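Long-range contacts in putative ribose 5-phosphate isomerase (PDB 6FXW), which probably interconverts ribose 5-phosphate and ribulose 5-phosphate in the pentose phosphate pathway: residues R7-C12 / M37-S42; A59-E64 / N83-I88; T67-C72 / L111-R116; Y94-A99 / I123-E128; L101-N106 / T133-E138. One frame throughout, in Å; residues are numbered along the deposited sequence. Where two conformers were deposited one is given.

Contact 1: residues R7-C12 / M37-S42; sequences RVALGC and MYMGPS
Ala9 and Leu10 lie beside Met37 and Tyr38 as paired residues of two parallel strands, at the side of the sheet where 33-38 is the outermost strand of the chain. Backbone bonds zip them together: Met37 N gives to Val8 O, Leu10 N to Met37 O at 2.8 Å and Met39 N to Leu10 O at 2.7 Å. Met37 is partly exposed, and its flexible thioether suits a strand margin. Its chain bends at the sulfur (chi3 -72°), which brings CE to 3.6 Å from Val8 O, while SD rests 3.8 Å from Arg7 NH2. The guanidinium itself is anchored by NE on Glu64 O. The pairing closes a beta-alpha-beta unit of this Rossmann-like fold, in which helix 20-29 connects the two strands and covers the face carrying Leu10 and Tyr38. On that face Leu10 CD2 meets the ring at Tyr38 CD1, 4.0 Å away. On the other face Ala9, small enough to sit beneath helix 49-61, touches Met39 CE through CB at 3.8 Å. Beyond the last bridge the loop still follows the strand as far as Gly40, whose N lies over the centre of the Tyr38 ring; glycine suits this place, since a CB would run into Pro41 CD. With chi1 at 179° the ring reaches along the loop, and its OH donates to Pro41 O (2.6 Å), tying the loop back to the strand. Cys12 has two conformers; in one of them SG lies near the plane of the Tyr38 ring, at its edge and 3.4 Å from OH, a sulfur-aromatic contact that is therefore tentative.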
# COMPACT_ATOMS: atom_id res chain seq x y z
N ARG A 7 -1.21 27.72 -4.41
CA ARG A 7 -2.63 27.93 -4.11
C ARG A 7 -3.35 26.62 -4.41
O ARG A 7 -3.27 26.17 -5.55
CB ARG A 7 -3.26 29.02 -4.93
CG ARG A 7 -2.79 30.37 -4.44
CD ARG A 7 -3.36 31.48 -5.35
NE ARG A 7 -4.79 31.56 -5.45
CZ ARG A 7 -5.58 32.22 -4.55
NH1 ARG A 7 -5.06 32.84 -3.48
NH2 ARG A 7 -6.88 32.32 -4.72
N VAL A 8 -3.97 26.04 -3.39
CA VAL A 8 -4.49 24.65 -3.46
C VAL A 8 -6.01 24.69 -3.41
O VAL A 8 -6.62 25.23 -2.44
CB VAL A 8 -3.91 23.81 -2.31
CG1 VAL A 8 -4.56 22.40 -2.39
CG2 VAL A 8 -2.38 23.79 -2.33
N ALA A 9 -6.66 24.06 -4.36
CA ALA A 9 -8.07 23.78 -4.32
C ALA A 9 -8.29 22.32 -3.88
O ALA A 9 -7.79 21.42 -4.53
CB ALA A 9 -8.70 24.00 -5.69
N LEU A 10 -9.06 22.16 -2.83
CA LEU A 10 -9.35 20.84 -2.24
C LEU A 10 -10.80 20.53 -2.51
O LEU A 10 -11.69 21.28 -2.03
CB LEU A 10 -9.10 20.84 -0.73
CG LEU A 10 -9.60 19.61 0.01
CD1 LEU A 10 -8.75 18.41 -0.36
CD2 LEU A 10 -9.55 19.77 1.54
N GLY A 11 -11.09 19.45 -3.20
CA GLY A 11 -12.48 19.01 -3.43
C GLY A 11 -12.68 17.60 -2.95
O GLY A 11 -11.74 16.79 -2.94
N CYS A 12 -13.87 17.26 -2.59
CA CYS A 12 -14.11 15.90 -2.19
C CYS A 12 -15.59 15.64 -2.32
O CYS A 12 -16.39 16.53 -2.59
CB CYS A 12 -13.62 15.64 -0.75
SG CYS A 12 -14.57 16.64 0.44
N MET A 37 -8.39 26.35 -0.54
CA MET A 37 -9.80 26.63 -0.79
C MET A 37 -10.58 25.33 -0.81
O MET A 37 -10.26 24.43 -1.62
CB MET A 37 -9.96 27.30 -2.18
CG MET A 37 -9.41 28.70 -2.25
SD MET A 37 -8.92 29.23 -3.92
CE MET A 37 -7.46 28.27 -4.18
N TYR A 38 -11.63 25.18 -0.00
CA TYR A 38 -12.43 23.99 0.06
C TYR A 38 -13.59 24.02 -0.84
O TYR A 38 -14.41 25.00 -0.72
CB TYR A 38 -12.90 23.75 1.51
CG TYR A 38 -13.77 22.54 1.65
CD1 TYR A 38 -13.28 21.27 1.40
CD2 TYR A 38 -15.14 22.63 2.00
CE1 TYR A 38 -14.04 20.17 1.47
CE2 TYR A 38 -15.91 21.53 2.12
CZ TYR A 38 -15.37 20.23 1.89
OH TYR A 38 -16.18 19.18 1.99
N MET A 39 -13.69 23.10 -1.76
CA MET A 39 -14.78 23.05 -2.67
C MET A 39 -15.47 21.84 -2.75
O MET A 39 -15.98 21.57 -3.80
CB MET A 39 -14.34 23.41 -4.13
CG MET A 39 -13.04 24.11 -4.25
SD MET A 39 -12.66 24.43 -5.95
CE MET A 39 -11.97 26.01 -5.61
N GLY A 40 -15.53 21.09 -1.67
CA GLY A 40 -16.42 19.98 -1.49
C GLY A 40 -17.64 20.36 -0.78
O GLY A 40 -17.88 21.57 -0.60
N PRO A 41 -18.46 19.37 -0.36
CA PRO A 41 -19.69 19.61 0.28
C PRO A 41 -19.56 20.25 1.66
O PRO A 41 -18.65 19.92 2.43
CB PRO A 41 -20.34 18.24 0.40
CG PRO A 41 -19.24 17.21 0.32
CD PRO A 41 -18.18 17.89 -0.44
N SER A 42 -20.47 21.19 1.94
CA SER A 42 -20.49 21.86 3.24
C SER A 42 -21.73 21.45 3.98
O SER A 42 -22.26 22.16 4.74
CB SER A 42 -20.37 23.40 3.08
OG SER A 42 -19.00 23.73 2.84

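Contact 2: residues A59-E64 / N83-I88; sequences AILKGE and NKFRGI
Leu61, in the last turn of helix 49-61, reaches across to the loop Phe85-Ile88 and makes most of this small apolar contact. Its CB points toward the loop. From there CG comes within 4.2 Å of Ile88 CD1, and both methyls lie against Arg86 O (CD1 3.8 Å, CD2 3.7 Å); CD1 also reaches Phe85 CD2 at 4.0 Å and CD2 reaches Ile88 CD1 at 4.1 Å. The branched leucine thus straddles the Arg86 carbonyl oxygen, one arm toward the ring, one toward the isoleucine. Both partners belong to tight backbone turns. Phe85 to Ile88 form a type II beta turn, with Gly87 at its third position, where the positive phi (93°) is easily held by a residue without CB. On the helix side, Gly63 likewise takes a positive phi and ends the helix in a Schellman motif, with Gly63 N bonded to Ile60 O and Glu64 N to Ala59 O. Deeper in, Ile60 CG2 meets Ile88 CD1 at 3.9 Å, and both isoleucines also touch Ile110 at the start of strand 110-114. The Phe85 ring packs on Ala54 and Cys57, in the helix's preceding turns. Gly87 N hydrogen-bonds Glu152 OE2 of the same chain.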
# COMPACT_ATOMS: atom_id res chain seq x y z
N ALA A 59 -11.24 25.58 -11.25
CA ALA A 59 -10.40 26.53 -10.48
C ALA A 59 -9.01 26.62 -11.01
O ALA A 59 -8.43 27.71 -11.09
CB ALA A 59 -10.40 26.19 -9.00
N ILE A 60 -8.40 25.48 -11.32
CA ILE A 60 -7.07 25.47 -11.87
C ILE A 60 -7.03 26.11 -13.26
O ILE A 60 -6.18 26.96 -13.55
CB ILE A 60 -6.51 24.06 -11.89
CG1 ILE A 60 -6.32 23.56 -10.45
CG2 ILE A 60 -5.23 23.97 -12.65
CD1 ILE A 60 -6.12 22.07 -10.31
N LEU A 61 -7.96 25.71 -14.13
CA LEU A 61 -7.95 26.21 -15.47
C LEU A 61 -8.18 27.75 -15.58
O LEU A 61 -7.67 28.37 -16.52
CB LEU A 61 -8.97 25.44 -16.31
CG LEU A 61 -8.54 23.98 -16.50
CD1 LEU A 61 -9.70 23.22 -17.11
CD2 LEU A 61 -7.28 23.78 -17.29
N LYS A 62 -8.91 28.27 -14.62
CA LYS A 62 -9.18 29.73 -14.58
C LYS A 62 -8.10 30.46 -13.81
O LYS A 62 -8.25 31.70 -13.69
CB LYS A 62 -10.47 29.97 -13.86
CG LYS A 62 -11.70 29.53 -14.55
CD LYS A 62 -12.91 30.08 -13.73
CE LYS A 62 -12.84 29.93 -12.19
NZ LYS A 62 -14.25 29.91 -11.57
N GLY A 63 -7.11 29.79 -13.26
CA GLY A 63 -6.05 30.44 -12.49
C GLY A 63 -6.43 30.89 -11.13
O GLY A 63 -5.71 31.76 -10.54
N GLU A 64 -7.48 30.34 -10.54
CA GLU A 64 -7.82 30.60 -9.19
C GLU A 64 -7.01 29.71 -8.22
O GLU A 64 -6.82 30.06 -7.08
CB GLU A 64 -9.31 30.44 -8.86
CG GLU A 64 -10.24 31.41 -9.56
CD GLU A 64 -10.04 32.88 -9.15
OE1 GLU A 64 -10.57 33.78 -9.93
OE2 GLU A 64 -9.34 33.13 -8.15
N ASN A 83 -9.21 13.79 -15.08
CA ASN A 83 -8.46 13.60 -16.32
C ASN A 83 -9.29 13.84 -17.57
O ASN A 83 -8.73 13.98 -18.66
CB ASN A 83 -7.72 12.26 -16.37
CG ASN A 83 -6.45 12.27 -15.57
OD1 ASN A 83 -5.59 13.13 -15.76
ND2 ASN A 83 -6.29 11.29 -14.64
N LYS A 84 -10.60 13.90 -17.45
CA LYS A 84 -11.45 14.25 -18.59
C LYS A 84 -11.40 15.70 -18.96
O LYS A 84 -11.80 16.09 -20.06
CB LYS A 84 -12.89 13.84 -18.39
CG LYS A 84 -13.09 12.32 -18.30
CD LYS A 84 -12.51 11.48 -19.42
CE LYS A 84 -12.72 10.02 -19.23
NZ LYS A 84 -12.27 9.35 -20.51
N PHE A 85 -10.86 16.53 -18.10
CA PHE A 85 -10.63 17.95 -18.42
C PHE A 85 -9.45 18.17 -19.22
O PHE A 85 -8.37 17.80 -18.88
CB PHE A 85 -10.58 18.82 -17.14
CG PHE A 85 -11.90 19.12 -16.60
CD1 PHE A 85 -12.63 18.25 -15.79
CD2 PHE A 85 -12.45 20.38 -16.84
CE1 PHE A 85 -13.90 18.59 -15.36
CE2 PHE A 85 -13.71 20.70 -16.34
CZ PHE A 85 -14.43 19.83 -15.63
N ARG A 86 -9.64 18.88 -20.34
CA ARG A 86 -8.51 19.28 -21.13
C ARG A 86 -7.54 20.15 -20.34
O ARG A 86 -7.97 21.09 -19.68
CB ARG A 86 -9.05 20.09 -22.35
CG ARG A 86 -7.98 20.61 -23.28
CD ARG A 86 -8.63 21.30 -24.51
NE ARG A 86 -7.61 21.72 -25.48
CZ ARG A 86 -7.12 22.96 -25.60
NH1 ARG A 86 -6.20 23.22 -26.53
NH2 ARG A 86 -7.53 23.97 -24.81
N GLY A 87 -6.28 19.86 -20.39
CA GLY A 87 -5.25 20.64 -19.76
C GLY A 87 -4.89 20.16 -18.34
O GLY A 87 -4.07 20.79 -17.71
N ILE A 88 -5.62 19.16 -17.83
CA ILE A 88 -5.38 18.65 -16.48
C ILE A 88 -4.79 17.28 -16.51
O ILE A 88 -5.23 16.41 -17.27
CB ILE A 88 -6.71 18.55 -15.73
CG1 ILE A 88 -7.36 19.92 -15.49
CG2 ILE A 88 -6.66 17.78 -14.36
CD1 ILE A 88 -6.59 20.81 -14.57

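Contact 3: residues T67-C72 / L111-R116; sequences TGILVC and LCIGVR. With SO4 (sulfate ion), chain B.
Val71 and Ile113 pack closely in the middle of the sheet, whereas Arg116, two residues past the last paired residue, Gly114, leaves the strands. In the tight part, Val71 CG2 lies 3.7 Å from Ile113 CG1, which a chi1 of 54° leans over the neighbouring strand. Ile69 and Leu111 run side by side, with CG1 and CD2 4.1 Å apart. Branched aliphatic residues suit this face, where Leu111 and Ile113 lie under helix 120-131; Leu70, Cys72 and Cys112 turn to the other face, against Met78 of helix 76-83. The two strands are inner, parallel members of a Rossmann-like sheet, joined by five backbone bonds, the last from Val115 N to Cys72 O (3.0 Å). Gly114, having no side chain, brings its CA to 3.2 Å from the same Cys72 O. Past this point the strand pairing ends, and the Arg116 backbone bonds to the third subunit. Its side chain stretches out from CG to NE and grips a sulfate, probably from the crystallisation liquor, NH2 to O2 at 3.0 Å and NH1 to O3 at 3.2 Å. His14 and, from the second subunit, Arg140 and Arg144 complete the anion site, in a position consistent with the substrate phosphate site of RpiB relatives.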
# COMPACT_ATOMS: atom_id res chain seq x y z
N THR A 67 -2.90 24.22 -8.01
CA THR A 67 -2.81 22.75 -7.83
C THR A 67 -4.06 22.31 -7.14
O THR A 67 -4.78 23.12 -6.50
CB THR A 67 -1.49 22.30 -7.12
OG1 THR A 67 -1.50 20.88 -6.87
CG2 THR A 67 -1.33 22.93 -5.83
N GLY A 68 -4.45 21.05 -7.28
CA GLY A 68 -5.63 20.58 -6.68
C GLY A 68 -5.43 19.29 -5.91
O GLY A 68 -4.45 18.54 -6.20
N ILE A 69 -6.28 19.05 -4.95
CA ILE A 69 -6.36 17.75 -4.25
C ILE A 69 -7.78 17.30 -4.34
O ILE A 69 -8.67 18.05 -3.92
CB ILE A 69 -5.87 17.91 -2.81
CG1 ILE A 69 -4.42 18.42 -2.78
CG2 ILE A 69 -5.98 16.59 -2.11
CD1 ILE A 69 -3.90 18.73 -1.37
N LEU A 70 -8.06 16.08 -4.77
CA LEU A 70 -9.38 15.53 -4.88
C LEU A 70 -9.45 14.24 -4.05
O LEU A 70 -8.57 13.40 -4.15
CB LEU A 70 -9.75 15.24 -6.32
CG LEU A 70 -9.99 16.47 -7.18
CD1 LEU A 70 -10.19 16.07 -8.63
CD2 LEU A 70 -11.21 17.19 -6.67
N VAL A 71 -10.48 14.13 -3.24
CA VAL A 71 -10.63 13.04 -2.25
C VAL A 71 -11.99 12.38 -2.46
O VAL A 71 -13.05 13.03 -2.43
CB VAL A 71 -10.49 13.55 -0.84
CG1 VAL A 71 -10.35 12.35 0.10
CG2 VAL A 71 -9.40 14.52 -0.63
N CYS A 72 -11.99 11.07 -2.69
CA CYS A 72 -13.22 10.23 -2.71
C CYS A 72 -12.94 9.00 -1.86
O CYS A 72 -11.91 8.95 -1.16
CB CYS A 72 -13.83 9.96 -4.09
SG CYS A 72 -12.80 8.99 -5.16
N LEU A 111 -3.68 15.95 -7.27
CA LEU A 111 -3.44 14.77 -6.46
C LEU A 111 -4.82 14.17 -6.18
O LEU A 111 -5.69 14.86 -5.61
CB LEU A 111 -2.80 15.18 -5.19
CG LEU A 111 -2.78 14.19 -4.02
CD1 LEU A 111 -1.98 12.91 -4.41
CD2 LEU A 111 -2.25 14.89 -2.79
N CYS A 112 -5.02 12.86 -6.43
CA CYS A 112 -6.24 12.16 -6.11
C CYS A 112 -5.94 11.10 -5.04
O CYS A 112 -5.00 10.36 -5.19
CB CYS A 112 -6.80 11.50 -7.33
SG CYS A 112 -7.27 12.68 -8.62
N ILE A 113 -6.67 11.15 -3.96
CA ILE A 113 -6.48 10.24 -2.83
C ILE A 113 -7.81 9.61 -2.38
O ILE A 113 -8.94 10.20 -2.56
CB ILE A 113 -5.81 10.90 -1.65
CG1 ILE A 113 -6.57 12.14 -1.25
CG2 ILE A 113 -4.38 11.25 -2.04
CD1 ILE A 113 -5.97 12.80 0.04
N GLY A 114 -7.74 8.46 -1.68
CA GLY A 114 -8.88 7.80 -1.11
C GLY A 114 -8.86 7.80 0.37
O GLY A 114 -7.84 7.39 0.97
N VAL A 115 -9.90 8.30 0.98
CA VAL A 115 -9.97 8.33 2.44
C VAL A 115 -10.46 7.02 3.02
O VAL A 115 -10.25 6.76 4.24
CB VAL A 115 -10.90 9.49 2.79
CG1 VAL A 115 -12.33 9.28 2.39
CG2 VAL A 115 -10.80 9.92 4.21
N ARG A 116 -11.05 6.11 2.23
CA ARG A 116 -11.45 4.80 2.73
C ARG A 116 -10.33 3.77 2.48
O ARG A 116 -10.42 2.63 3.01
CB ARG A 116 -12.73 4.30 2.08
CG ARG A 116 -13.90 5.20 2.39
CD ARG A 116 -15.10 4.73 1.60
NE ARG A 116 -16.23 5.64 1.87
CZ ARG A 116 -17.28 5.71 1.12
NH1 ARG A 116 -17.31 5.10 -0.05
NH2 ARG A 116 -18.27 6.49 1.52
S SO4 B . -21.03 5.44 -1.38
O1 SO4 B . -21.88 4.38 -0.71
O2 SO4 B . -20.58 6.41 -0.37
O3 SO4 B . -19.85 4.60 -1.96
O4 SO4 B . -21.88 6.06 -2.36

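Contact 4: residues Y94-A99 / I123-E128; sequences YDHVTA and IRDIIE
The N-terminal turn of helix 96-104 docks on the middle of helix 120-131, where His96 meets Asp125 and Ile126 packs between the two segments. His96 ND1 donates to Asp125 OD1 at 2.7 Å, nearly straight (167°). The oxygen lies in the imidazole plane and is met on its syn side, somewhat out of the carboxylate plane, and ring and carboxylate are almost coplanar, 14° apart. His96 chi1 of -172° swings the ring toward the other helix. A water accepts from His96 N and donates to Asp125 OD2, so one aspartate serves both side chain and backbone of the histidine. Ile126 CD1 presses against the backbone of Tyr94, 3.4 Å from its C, and Ile126 CG2 lies 4.0 Å from Ala99 CB; alanine's small methyl allows the helices to come close. Rings extend the contact into the assembly, with His96 stacked on His96 of the fourth subunit and Tyr94 on Tyr94 of the second. Asp95 precedes the helix, and its OD1 accepts from Thr98 N (2.9 Å) and from Thr98 OG1 (2.7 Å). That is a classic aspartate N-cap, here directly followed by a His-carboxylate bond that fastens the helix to its neighbour in the alpha/beta fold.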
# COMPACT_ATOMS: atom_id res chain seq x y z
N TYR A 94 -1.04 6.94 -3.39
CA TYR A 94 -1.36 6.23 -2.17
C TYR A 94 -0.15 6.04 -1.27
O TYR A 94 -0.27 5.36 -0.25
CB TYR A 94 -1.92 4.85 -2.54
CG TYR A 94 -1.00 3.99 -3.34
CD1 TYR A 94 -1.00 4.08 -4.71
CD2 TYR A 94 -0.15 3.12 -2.75
CE1 TYR A 94 -0.16 3.26 -5.46
CE2 TYR A 94 0.77 2.37 -3.53
CZ TYR A 94 0.70 2.50 -4.89
OH TYR A 94 1.57 1.68 -5.66
N ASP A 95 0.98 6.59 -1.64
CA ASP A 95 2.15 6.55 -0.82
C ASP A 95 3.12 7.64 -1.22
O ASP A 95 2.87 8.46 -2.12
CB ASP A 95 2.78 5.13 -0.89
CG ASP A 95 3.60 4.97 -2.09
OD1 ASP A 95 3.38 5.53 -3.18
OD2 ASP A 95 4.64 4.29 -1.93
N HIS A 96 4.29 7.65 -0.58
CA HIS A 96 5.30 8.67 -0.83
C HIS A 96 5.83 8.58 -2.24
O HIS A 96 6.08 9.63 -2.93
CB HIS A 96 6.42 8.50 0.20
CG HIS A 96 7.44 9.57 0.19
ND1 HIS A 96 7.38 10.65 1.05
CD2 HIS A 96 8.55 9.76 -0.58
CE1 HIS A 96 8.48 11.39 0.88
NE2 HIS A 96 9.18 10.90 -0.14
N VAL A 97 6.12 7.37 -2.72
CA VAL A 97 6.76 7.27 -3.99
C VAL A 97 5.83 7.68 -5.14
O VAL A 97 6.26 8.39 -6.07
CB VAL A 97 7.24 5.82 -4.21
CG1 VAL A 97 7.57 5.57 -5.67
CG2 VAL A 97 8.42 5.58 -3.28
N THR A 98 4.56 7.29 -5.09
CA THR A 98 3.63 7.73 -6.09
C THR A 98 3.41 9.25 -6.04
O THR A 98 3.40 9.91 -7.08
CB THR A 98 2.28 7.00 -6.04
OG1 THR A 98 1.74 7.01 -4.70
CG2 THR A 98 2.46 5.57 -6.48
N ALA A 99 3.35 9.77 -4.82
CA ALA A 99 3.27 11.26 -4.73
C ALA A 99 4.43 11.94 -5.35
O ALA A 99 4.29 12.91 -6.14
CB ALA A 99 3.14 11.68 -3.29
N ILE A 123 -1.95 9.92 4.23
CA ILE A 123 -2.43 11.10 3.50
C ILE A 123 -1.57 12.32 3.80
O ILE A 123 -1.24 13.07 2.87
CB ILE A 123 -3.89 11.34 3.81
CG1 ILE A 123 -4.76 10.25 3.16
CG2 ILE A 123 -4.40 12.74 3.38
CD1 ILE A 123 -6.20 10.23 3.55
N ARG A 124 -1.14 12.50 5.03
CA ARG A 124 -0.26 13.64 5.36
C ARG A 124 1.02 13.61 4.52
O ARG A 124 1.42 14.62 3.88
CB ARG A 124 0.05 13.65 6.85
CG ARG A 124 0.83 14.92 7.21
CD ARG A 124 1.38 14.90 8.63
NE ARG A 124 0.44 14.56 9.63
CZ ARG A 124 -0.42 15.42 10.21
NH1 ARG A 124 -0.51 16.74 9.88
NH2 ARG A 124 -1.22 14.95 11.11
N ASP A 125 1.69 12.44 4.49
CA ASP A 125 2.90 12.31 3.71
C ASP A 125 2.68 12.51 2.25
O ASP A 125 3.47 13.14 1.56
CB ASP A 125 3.52 10.92 3.97
CG ASP A 125 4.73 10.58 3.04
OD1 ASP A 125 5.66 11.37 2.95
OD2 ASP A 125 4.68 9.39 2.64
N ILE A 126 1.58 11.98 1.73
CA ILE A 126 1.28 12.12 0.31
C ILE A 126 1.16 13.62 -0.04
O ILE A 126 1.71 14.10 -1.05
CB ILE A 126 0.02 11.37 -0.09
CG1 ILE A 126 0.15 9.84 0.05
CG2 ILE A 126 -0.46 11.73 -1.48
CD1 ILE A 126 -1.15 9.05 -0.05
N ILE A 127 0.35 14.33 0.76
CA ILE A 127 0.09 15.74 0.51
C ILE A 127 1.37 16.53 0.58
O ILE A 127 1.65 17.32 -0.35
CB ILE A 127 -1.01 16.23 1.45
CG1 ILE A 127 -2.37 15.67 1.08
CG2 ILE A 127 -1.10 17.75 1.43
CD1 ILE A 127 -3.54 16.01 2.03
N GLU A 128 2.13 16.35 1.68
CA GLU A 128 3.35 17.13 1.82
C GLU A 128 4.33 16.86 0.68
O GLU A 128 4.89 17.78 0.13
CB GLU A 128 4.00 16.79 3.12
CG GLU A 128 3.27 17.35 4.30
CD GLU A 128 3.83 17.10 5.68
OE1 GLU A 128 4.76 16.28 5.78
OE2 GLU A 128 3.23 17.67 6.66
O HOH W 1 4.02 6.63 2.32

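Contact 5: residues L101-N106 / T133-E138; sequences LSRQHN and TEPLAE
Arg103 and Thr133 slide past each other in opposite directions, while Gln104, next in the helix, slants across both Thr133 and Leu136. The arginine starts with its CB near Thr133 CG2 (3.8 Å), then bends at chi2 and chi3 (-66° and -60°), curling its guanidinium round the Thr133 carbonyl. NE and NH2 both give weak bonds to Thr133 O, NE at 3.1 Å. NH2 also forms a salt bridge to Glu134 OE1 at 3.2 Å; the two side chains lie alongside, the oxygen at the guanidinium edge, but their planes are turned 54° apart and the bond is weak. NH1 is held firmly by Asn107 OD1. Gln104 uses its aliphatic and polar parts separately. CG presses on Thr133 CG2 at 3.4 Å, and NE2 passes near Leu136 CD2 before giving to a water that donates in turn to Glu134 O; OE1 is held by Gln100. Leu136 lies over this chain, its CD1 reaching the edge of the His105 ring; that ring also stacks on His141. The backbone supplies the straight link: Leu136 N to Gln104 O at 2.9 Å, in the carbonyl plane on a lone pair. The place is the C-terminal end of helix 96-104, met by the loop between helices 120-131 and 139-155. One well-aligned bond thus gives a helix-end carbonyl the partner that a further turn would have supplied; the bonds of NE and NH2 to the loop are bent and weak, so that straight bond and the apolar packing probably fix the loop more than the ion pair does.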
# COMPACT_ATOMS: atom_id res chain seq x y z
N LEU A 101 6.71 10.75 -7.66
CA LEU A 101 6.83 10.52 -9.13
C LEU A 101 5.70 11.12 -9.96
O LEU A 101 5.92 11.55 -11.09
CB LEU A 101 7.01 9.06 -9.40
CG LEU A 101 8.28 8.47 -8.84
CD1 LEU A 101 8.41 7.00 -9.08
CD2 LEU A 101 9.51 9.16 -9.43
N SER A 102 4.51 11.33 -9.34
CA SER A 102 3.38 11.95 -10.01
C SER A 102 3.79 13.41 -10.37
O SER A 102 3.29 13.92 -11.35
CB SER A 102 2.15 12.03 -9.17
OG SER A 102 2.25 12.91 -8.10
N ARG A 103 4.67 14.01 -9.56
CA ARG A 103 5.21 15.34 -9.82
C ARG A 103 6.49 15.27 -10.66
O ARG A 103 6.58 15.92 -11.71
CB ARG A 103 5.48 16.02 -8.50
CG ARG A 103 4.24 16.28 -7.63
CD ARG A 103 3.26 17.27 -8.23
NE ARG A 103 3.94 18.51 -8.40
CZ ARG A 103 4.09 19.22 -9.53
NH1 ARG A 103 3.46 18.93 -10.66
NH2 ARG A 103 4.90 20.28 -9.53
N GLN A 104 7.46 14.45 -10.26
CA GLN A 104 8.78 14.37 -10.97
C GLN A 104 8.65 13.98 -12.40
O GLN A 104 9.30 14.52 -13.31
CB GLN A 104 9.73 13.46 -10.23
CG GLN A 104 10.26 14.02 -8.95
CD GLN A 104 11.40 13.26 -8.37
OE1 GLN A 104 11.44 12.06 -8.41
NE2 GLN A 104 12.35 14.00 -7.87
N HIS A 105 7.78 12.97 -12.64
CA HIS A 105 7.63 12.42 -13.98
C HIS A 105 6.42 12.93 -14.67
O HIS A 105 6.48 13.37 -15.83
CB HIS A 105 7.56 10.88 -13.91
CG HIS A 105 8.85 10.27 -13.50
ND1 HIS A 105 8.96 8.89 -13.32
CD2 HIS A 105 10.04 10.80 -13.17
CE1 HIS A 105 10.19 8.64 -12.92
NE2 HIS A 105 10.88 9.76 -12.82
N ASN A 106 5.25 12.88 -14.03
CA ASN A 106 4.01 13.18 -14.71
C ASN A 106 3.55 14.65 -14.59
O ASN A 106 2.60 15.03 -15.26
CB ASN A 106 2.89 12.28 -14.24
CG ASN A 106 3.27 10.82 -14.19
OD1 ASN A 106 3.52 10.32 -13.09
ND2 ASN A 106 3.44 10.15 -15.34
N THR A 133 7.27 18.72 -4.44
CA THR A 133 8.08 18.04 -5.43
C THR A 133 7.87 18.74 -6.78
O THR A 133 6.79 19.00 -7.23
CB THR A 133 7.79 16.52 -5.52
OG1 THR A 133 7.93 15.92 -4.24
CG2 THR A 133 8.71 15.83 -6.51
N GLU A 134 9.00 19.05 -7.43
CA GLU A 134 8.98 19.65 -8.77
C GLU A 134 9.22 18.67 -9.87
O GLU A 134 9.85 17.61 -9.63
CB GLU A 134 10.02 20.77 -8.82
CG GLU A 134 9.52 22.03 -8.08
CD GLU A 134 8.25 22.64 -8.69
OE1 GLU A 134 7.05 22.33 -8.28
OE2 GLU A 134 8.43 23.47 -9.63
N PRO A 135 8.76 18.98 -11.09
CA PRO A 135 9.00 18.12 -12.23
C PRO A 135 10.47 18.07 -12.60
O PRO A 135 11.18 19.08 -12.47
CB PRO A 135 8.13 18.70 -13.31
CG PRO A 135 7.85 20.11 -12.90
CD PRO A 135 8.00 20.20 -11.46
N LEU A 136 10.97 16.90 -12.95
CA LEU A 136 12.44 16.66 -13.14
C LEU A 136 12.72 17.28 -14.48
O LEU A 136 11.85 17.34 -15.35
CB LEU A 136 12.82 15.19 -13.20
CG LEU A 136 12.97 14.52 -11.86
CD1 LEU A 136 13.22 13.04 -12.06
CD2 LEU A 136 14.01 15.13 -10.93
N ALA A 137 13.96 17.76 -14.58
CA ALA A 137 14.43 18.43 -15.78
C ALA A 137 14.76 17.49 -16.93
O ALA A 137 14.67 17.95 -18.08
CB ALA A 137 15.64 19.30 -15.42
N GLU A 138 15.15 16.22 -16.70
CA GLU A 138 15.26 15.32 -17.88
C GLU A 138 13.98 15.26 -18.77
O GLU A 138 12.70 15.01 -18.35
CB GLU A 138 15.89 13.93 -17.69
CG GLU A 138 15.74 12.96 -18.91
CD GLU A 138 16.75 12.98 -20.09
OE1 GLU A 138 16.49 12.34 -21.11
OE2 GLU A 138 17.82 13.59 -20.02
O HOH W 2 12.08 16.94 -8.31

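Contact 3 is the core of the set, an almost fully buried strand pair; contact 1 is partly buried, joining the sheet's outer strand to its neighbour. The two meet through backbone bonds between strands 6-12 and 67-72. Contacts 2 and 4 lie on opposite sides of the chain's centre: contact 2 is apolar between a helix end and a turn, whereas contact 4 pairs two helices through a His-carboxylate hydrogen bond and packs Ile123, Ile126 and Ile127 against contact 3. Contact 5 shares helix 96-104 with contact 4 but sits at the surface, where one straight backbone bond, weak arginine bonds and a water stand in place of a ladder.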